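Long-range contacts in Ser-thr phosphatase MSPP (Mycobacterium smegmatis, PDB 2JFR), which probably removes phosphate from serine and threonine residues of proteins as a metal-dependent phosphatase of the PPM (PP2C) family: residues 18-26 against 35-43; 89-97 against 106-115. All coordinates share one frame; numbering follows the deposited sequence.

Contact 1. Residues 18-26 against 35-43; sequences RENNQDACL and ADGFGARGH. With MG (magnesium ion), chain B; MN (manganese (II) ion), chain C.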
# COMPACT_ATOMS: atom_id res chain seq x y z
N ARG A 18 -4.24 17.88 5.03
CA ARG A 18 -4.19 17.85 3.58
C ARG A 18 -5.48 18.37 2.96
O ARG A 18 -6.56 18.08 3.43
CB ARG A 18 -4.00 16.40 3.10
CG ARG A 18 -2.69 15.76 3.54
CD ARG A 18 -1.46 16.59 3.19
NE ARG A 18 -0.25 15.90 3.66
CZ ARG A 18 0.55 15.17 2.90
NH1 ARG A 18 0.29 14.97 1.62
NH2 ARG A 18 1.63 14.62 3.48
N GLU A 19 -5.33 19.09 1.85
CA GLU A 19 -6.48 19.65 1.18
C GLU A 19 -7.19 18.69 0.23
O GLU A 19 -8.35 18.96 -0.15
CB GLU A 19 -6.06 20.92 0.39
CG GLU A 19 -5.58 22.00 1.30
CD GLU A 19 -5.20 23.27 0.60
OE1 GLU A 19 -4.52 23.17 -0.49
OE2 GLU A 19 -5.61 24.37 1.09
N ASN A 20 -6.57 17.56 -0.05
CA ASN A 20 -7.16 16.53 -0.85
C ASN A 20 -6.79 15.18 -0.20
O ASN A 20 -5.74 15.07 0.42
CB ASN A 20 -6.71 16.51 -2.30
CG ASN A 20 -7.24 17.66 -3.09
OD1 ASN A 20 -6.67 18.72 -3.13
ND2 ASN A 20 -8.37 17.48 -3.70
N ASN A 21 -7.64 14.19 -0.45
CA ASN A 21 -7.28 12.80 -0.18
C ASN A 21 -6.79 12.23 -1.50
O ASN A 21 -7.54 11.94 -2.42
CB ASN A 21 -8.44 12.01 0.37
CG ASN A 21 -7.95 10.67 0.85
OD1 ASN A 21 -6.84 10.25 0.59
ND2 ASN A 21 -8.81 10.00 1.62
N GLN A 22 -5.46 12.14 -1.63
CA GLN A 22 -4.84 11.63 -2.83
C GLN A 22 -4.50 10.15 -2.70
O GLN A 22 -3.83 9.60 -3.60
CB GLN A 22 -3.62 12.42 -3.24
CG GLN A 22 -3.93 13.90 -3.38
CD GLN A 22 -2.75 14.68 -3.95
OE1 GLN A 22 -1.60 14.42 -3.59
NE2 GLN A 22 -3.02 15.60 -4.81
N ASP A 23 -4.92 9.49 -1.64
CA ASP A 23 -4.80 8.04 -1.56
C ASP A 23 -6.01 7.41 -2.24
O ASP A 23 -7.07 8.03 -2.41
CB ASP A 23 -4.84 7.60 -0.09
CG ASP A 23 -3.63 7.83 0.79
OD1 ASP A 23 -2.59 8.34 0.33
OD2 ASP A 23 -3.77 7.47 2.01
N ALA A 24 -5.85 6.15 -2.60
CA ALA A 24 -6.92 5.33 -3.16
C ALA A 24 -6.69 3.91 -2.69
O ALA A 24 -5.57 3.51 -2.41
CB ALA A 24 -6.97 5.43 -4.66
N CYS A 25 -7.75 3.11 -2.66
CA CYS A 25 -7.62 1.70 -2.31
C CYS A 25 -8.58 0.84 -3.11
O CYS A 25 -9.52 1.35 -3.73
CB CYS A 25 -7.77 1.45 -0.85
SG CYS A 25 -9.31 1.79 -0.14
N LEU A 26 -8.30 -0.44 -3.13
CA LEU A 26 -9.01 -1.43 -3.91
C LEU A 26 -9.09 -2.70 -3.07
O LEU A 26 -8.10 -3.14 -2.51
CB LEU A 26 -8.20 -1.70 -5.19
CG LEU A 26 -8.65 -2.78 -6.14
CD1 LEU A 26 -10.02 -2.42 -6.70
CD2 LEU A 26 -7.65 -2.92 -7.28
N ALA A 35 -2.84 2.91 -3.22
CA ALA A 35 -2.05 3.82 -4.05
C ALA A 35 -2.06 5.19 -3.38
O ALA A 35 -3.12 5.74 -3.12
CB ALA A 35 -2.62 3.91 -5.45
N ASP A 36 -0.88 5.71 -3.10
CA ASP A 36 -0.74 7.03 -2.46
C ASP A 36 -0.23 8.00 -3.51
O ASP A 36 0.94 7.98 -3.90
CB ASP A 36 0.25 6.93 -1.29
CG ASP A 36 0.50 8.26 -0.61
OD1 ASP A 36 0.08 9.29 -1.19
OD2 ASP A 36 1.11 8.24 0.48
N GLY A 37 -1.13 8.84 -3.99
CA GLY A 37 -0.77 9.84 -4.98
C GLY A 37 -0.04 11.00 -4.38
O GLY A 37 -0.19 11.34 -3.21
N PHE A 38 0.72 11.69 -5.23
CA PHE A 38 1.43 12.88 -4.89
C PHE A 38 1.37 13.87 -6.04
O PHE A 38 1.22 13.47 -7.20
CB PHE A 38 2.89 12.64 -4.49
CG PHE A 38 3.80 12.20 -5.59
CD1 PHE A 38 4.45 13.14 -6.40
CD2 PHE A 38 3.97 10.83 -5.84
CE1 PHE A 38 5.27 12.79 -7.42
CE2 PHE A 38 4.86 10.50 -6.92
CZ PHE A 38 5.47 11.51 -7.68
N GLY A 39 1.60 15.12 -5.73
CA GLY A 39 1.64 16.19 -6.68
C GLY A 39 0.26 16.81 -6.87
O GLY A 39 -0.74 16.40 -6.30
N ALA A 40 0.25 17.83 -7.75
CA ALA A 40 -0.99 18.57 -8.00
C ALA A 40 -2.10 17.69 -8.49
O ALA A 40 -3.27 18.00 -8.26
CB ALA A 40 -0.74 19.68 -9.00
N ARG A 41 -1.77 16.61 -9.20
CA ARG A 41 -2.77 15.71 -9.71
C ARG A 41 -2.56 14.29 -9.11
O ARG A 41 -2.90 13.29 -9.73
CB ARG A 41 -2.77 15.68 -11.23
CG ARG A 41 -3.23 16.95 -11.89
CD ARG A 41 -3.17 17.03 -13.40
NE ARG A 41 -4.12 16.13 -14.01
CZ ARG A 41 -4.31 15.84 -15.27
NH1 ARG A 41 -3.57 16.44 -16.18
NH2 ARG A 41 -5.21 14.98 -15.69
N GLY A 42 -2.10 14.27 -7.87
CA GLY A 42 -1.91 12.96 -7.23
C GLY A 42 -3.18 12.15 -7.08
O GLY A 42 -3.13 10.91 -7.14
N HIS A 43 -4.33 12.78 -6.88
CA HIS A 43 -5.60 12.07 -6.84
C HIS A 43 -5.89 11.37 -8.12
O HIS A 43 -6.34 10.22 -8.16
CB HIS A 43 -6.73 13.04 -6.50
CG HIS A 43 -6.96 14.17 -7.41
ND1 HIS A 43 -8.11 14.75 -7.79
CD2 HIS A 43 -5.96 14.91 -7.96
CE1 HIS A 43 -7.88 15.79 -8.58
NE2 HIS A 43 -6.55 15.88 -8.64
MG MG B . -0.11 11.28 -1.14
MN MN C . 1.18 9.69 2.00
O HOH W 1 0.73 15.90 -3.07
O HOH W 2 -0.61 13.28 -1.27
O HOH W 3 -7.08 9.50 -4.98
O HOH W 4 -2.08 10.84 -0.67
O HOH W 5 0.35 11.43 0.92
O HOH W 6 1.91 11.58 -1.29
O HOH W 7 2.96 10.48 1.34
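D23 and D36 face each other across an antiparallel beta hairpin of the PP2C fold, beside a magnesium and a manganese ion. D36 bridges the metals: OD1 binds magnesium at 2.0 Å and OD2 binds manganese at 2.1 Å, a task suited to a short carboxylate with CG anti to the backbone N (chi1 178°). The carbonyl of G37 also binds magnesium. D23 works from the second shell: its OD1 accepts from water 4, a magnesium ligand, while its OD2 is held by T227 and S185. D23 OD1 and D36 OD1 approach to 3.2 Å as two acceptors, not hydrogen-bonded, their carboxylate planes 70° apart; magnesium and water 4 probably offset the like charges.

Backbone bonds pair A24 with A35, small residues against helix 42-59, and G37 N donates to Q22 O. The Q22 side chain packs on the G42 backbone (Q22 CD to G42 CA 3.8 Å), closeness that fits glycine at both places.

Extended beyond CG, Q22 reaches the type I turn G39-G42, where Q22 NE2 donates almost head-on to G39 O at 2.8 Å. Q22 OE1 accepts at 2.8 Å from both water 1, which takes the N-H of G39, and water 2, a magnesium ligand.

Contact 2. Residues 89-97 against 106-115; sequences GTTLTAVAV and LVVNIGDSPL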
# COMPACT_ATOMS: atom_id res chain seq x y z
N GLY A 89 2.33 11.66 -9.49
CA GLY A 89 2.45 10.21 -9.66
C GLY A 89 1.86 9.57 -8.44
O GLY A 89 1.13 10.18 -7.65
N THR A 90 2.17 8.27 -8.26
CA THR A 90 1.59 7.54 -7.14
C THR A 90 2.47 6.38 -6.75
O THR A 90 3.17 5.81 -7.56
CB THR A 90 0.16 7.05 -7.50
OG1 THR A 90 -0.48 6.50 -6.35
CG2 THR A 90 0.13 6.09 -8.66
N THR A 91 2.37 6.02 -5.49
CA THR A 91 2.81 4.70 -5.05
C THR A 91 1.80 3.68 -5.49
O THR A 91 0.63 4.00 -5.81
CB THR A 91 3.02 4.63 -3.56
OG1 THR A 91 1.72 4.57 -2.97
CG2 THR A 91 3.82 5.77 -2.99
N LEU A 92 2.17 2.40 -5.42
CA LEU A 92 1.21 1.33 -5.55
C LEU A 92 1.75 0.13 -4.83
O LEU A 92 2.88 -0.30 -5.09
CB LEU A 92 1.00 0.99 -7.02
CG LEU A 92 0.03 -0.21 -7.28
CD1 LEU A 92 -1.35 0.09 -6.78
CD2 LEU A 92 0.02 -0.57 -8.77
N THR A 93 0.92 -0.46 -3.95
CA THR A 93 1.20 -1.75 -3.35
C THR A 93 -0.02 -2.62 -3.59
O THR A 93 -1.12 -2.24 -3.15
CB THR A 93 1.51 -1.65 -1.88
OG1 THR A 93 2.71 -0.90 -1.78
CG2 THR A 93 1.69 -3.00 -1.23
N ALA A 94 0.17 -3.71 -4.30
CA ALA A 94 -0.92 -4.62 -4.65
C ALA A 94 -0.58 -6.00 -4.10
O ALA A 94 0.56 -6.48 -4.21
CB ALA A 94 -1.08 -4.67 -6.16
N VAL A 95 -1.58 -6.63 -3.54
CA VAL A 95 -1.53 -8.00 -3.06
C VAL A 95 -2.54 -8.82 -3.80
O VAL A 95 -3.70 -8.44 -3.89
CB VAL A 95 -1.82 -8.05 -1.54
CG1 VAL A 95 -2.02 -9.47 -1.08
CG2 VAL A 95 -0.71 -7.37 -0.76
N ALA A 96 -2.11 -9.96 -4.33
CA ALA A 96 -3.01 -10.95 -4.88
C ALA A 96 -2.90 -12.20 -4.02
O ALA A 96 -1.82 -12.79 -3.93
CB ALA A 96 -2.72 -11.26 -6.33
N VAL A 97 -4.01 -12.59 -3.40
CA VAL A 97 -4.01 -13.75 -2.52
C VAL A 97 -4.25 -15.01 -3.36
O VAL A 97 -5.31 -15.65 -3.29
CB VAL A 97 -4.97 -13.62 -1.35
CG1 VAL A 97 -4.76 -14.74 -0.38
CG2 VAL A 97 -4.82 -12.26 -0.66
N LEU A 106 1.07 -13.01 -3.38
CA LEU A 106 2.10 -12.21 -4.04
C LEU A 106 1.89 -10.73 -3.74
O LEU A 106 0.75 -10.27 -3.75
CB LEU A 106 2.02 -12.46 -5.55
CG LEU A 106 3.24 -11.99 -6.38
CD1 LEU A 106 4.41 -12.90 -6.14
CD2 LEU A 106 2.88 -11.95 -7.82
N VAL A 107 2.98 -10.04 -3.51
CA VAL A 107 2.97 -8.55 -3.42
C VAL A 107 3.77 -7.98 -4.53
O VAL A 107 4.86 -8.47 -4.90
CB VAL A 107 3.42 -8.06 -2.05
CG1 VAL A 107 4.83 -8.50 -1.67
CG2 VAL A 107 3.29 -6.54 -1.92
N VAL A 108 3.24 -6.90 -5.12
CA VAL A 108 3.94 -6.07 -6.10
C VAL A 108 3.89 -4.65 -5.56
O VAL A 108 2.81 -4.16 -5.22
CB VAL A 108 3.26 -6.18 -7.48
CG1 VAL A 108 4.03 -5.31 -8.48
CG2 VAL A 108 3.18 -7.61 -7.95
N ASN A 109 5.05 -3.99 -5.45
CA ASN A 109 5.04 -2.71 -4.78
C ASN A 109 6.08 -1.77 -5.37
O ASN A 109 7.19 -2.13 -5.76
CB ASN A 109 5.25 -2.87 -3.28
CG ASN A 109 6.63 -3.52 -2.87
OD1 ASN A 109 7.47 -2.81 -2.32
ND2 ASN A 109 6.75 -4.77 -3.18
N ILE A 110 5.67 -0.51 -5.40
CA ILE A 110 6.50 0.60 -5.82
C ILE A 110 6.17 1.79 -4.96
O ILE A 110 4.99 2.17 -4.82
CB ILE A 110 6.34 0.81 -7.36
CG1 ILE A 110 7.40 1.80 -7.85
CG2 ILE A 110 4.92 1.14 -7.77
CD1 ILE A 110 7.48 1.91 -9.33
N GLY A 111 7.17 2.38 -4.35
CA GLY A 111 6.98 3.51 -3.48
C GLY A 111 7.04 3.10 -2.02
O GLY A 111 7.86 2.25 -1.66
N ASP A 112 6.22 3.71 -1.18
CA ASP A 112 6.35 3.58 0.26
C ASP A 112 5.02 3.35 0.98
O ASP A 112 4.88 3.77 2.13
CB ASP A 112 7.06 4.81 0.87
CG ASP A 112 6.24 6.08 0.78
OD1 ASP A 112 5.20 6.09 0.09
OD2 ASP A 112 6.71 7.04 1.44
N SER A 113 4.10 2.64 0.35
CA SER A 113 2.85 2.24 1.02
C SER A 113 2.98 0.81 1.49
O SER A 113 2.84 -0.11 0.68
CB SER A 113 1.69 2.38 0.04
OG SER A 113 1.56 3.71 -0.46
N PRO A 114 3.34 0.54 2.72
CA PRO A 114 3.83 -0.81 3.04
C PRO A 114 2.77 -1.86 3.15
O PRO A 114 1.59 -1.63 3.45
CB PRO A 114 4.57 -0.65 4.35
CG PRO A 114 4.80 0.84 4.49
CD PRO A 114 3.55 1.43 3.87
N LEU A 115 3.25 -3.11 2.97
CA LEU A 115 2.54 -4.30 3.38
C LEU A 115 3.13 -4.79 4.70
O LEU A 115 4.34 -4.92 4.82
CB LEU A 115 2.70 -5.39 2.33
CG LEU A 115 2.18 -6.78 2.71
CD1 LEU A 115 0.69 -6.77 2.88
CD2 LEU A 115 2.63 -7.81 1.68
O HOH W 8 4.31 1.22 -2.25
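T91 and T93 reach from strand 89-96 to S113, just past the antiparallel partner 106-110, and so fasten the loop after this hairpin to the middle of a PP2C sheet. T91 holds OG1 between its backbone N and carbonyl carbon (chi1 76°), the crowded position, from which T91 OG1 donates to S113 OG at 2.7 Å. The same oxygen accepts from D36 N on the neighbouring strand. T91 CG2 lies 3.4 Å from D112 OD1 and packs on the CA of G111, whose positive phi (102°) suits glycine.

T93 takes another rotamer, with OG1 opposite its carbonyl carbon (chi1 -64°). T93 OG1 donates to S113 O at 2.6 Å, in the carbonyl plane, and accepts from water 8, which also takes the N-H of S113. T93 CG2, anti to the backbone N, also packs against V107 CG2 at 3.9 Å, so a single threonine serves polar and apolar neighbours. Further along, V95 CG2 meets L115 CD1 at 3.9 Å, the two side chains crossing at about a right angle.

On the other face are L92, A94, V108 and I110. L92 CB touches I110 CG2, and L92 and V108 pack onto helix 63-81, as befits branched aliphatic residues between sheet and helix. Regular backbone pairs from L92-I110 to A96-L106 join the strands.

In this buried setting the threonine hydroxyls, S113 and water 8 pair with one another. Through adjoining S113 and T91 CG2, they probably help to position D112, which binds magnesium in another structure of this protein.

The two contacts follow one another along the chain, contact 1 closing before contact 2 opens, and their centres lie 15 Å apart. Each is built on a hairpin of the same five-stranded antiparallel sheet, ordered 23-28, 31-38, 89-96, 106-110, 169-172; strands 31-38 and 89-96 are the neighbours that join them. The seam includes a probable hydrogen bond from F38 N to G89 O. Helix 42-59 packs against both hairpins. Contact 2 also reaches, through L115 of strand 115-119, the second five-stranded sheet, joining the two sheets of the PP2C beta sandwich. The metal-binding D36 is thus backed by a buried strand, and D112 and D36 both lie close to D186 at the metal centre.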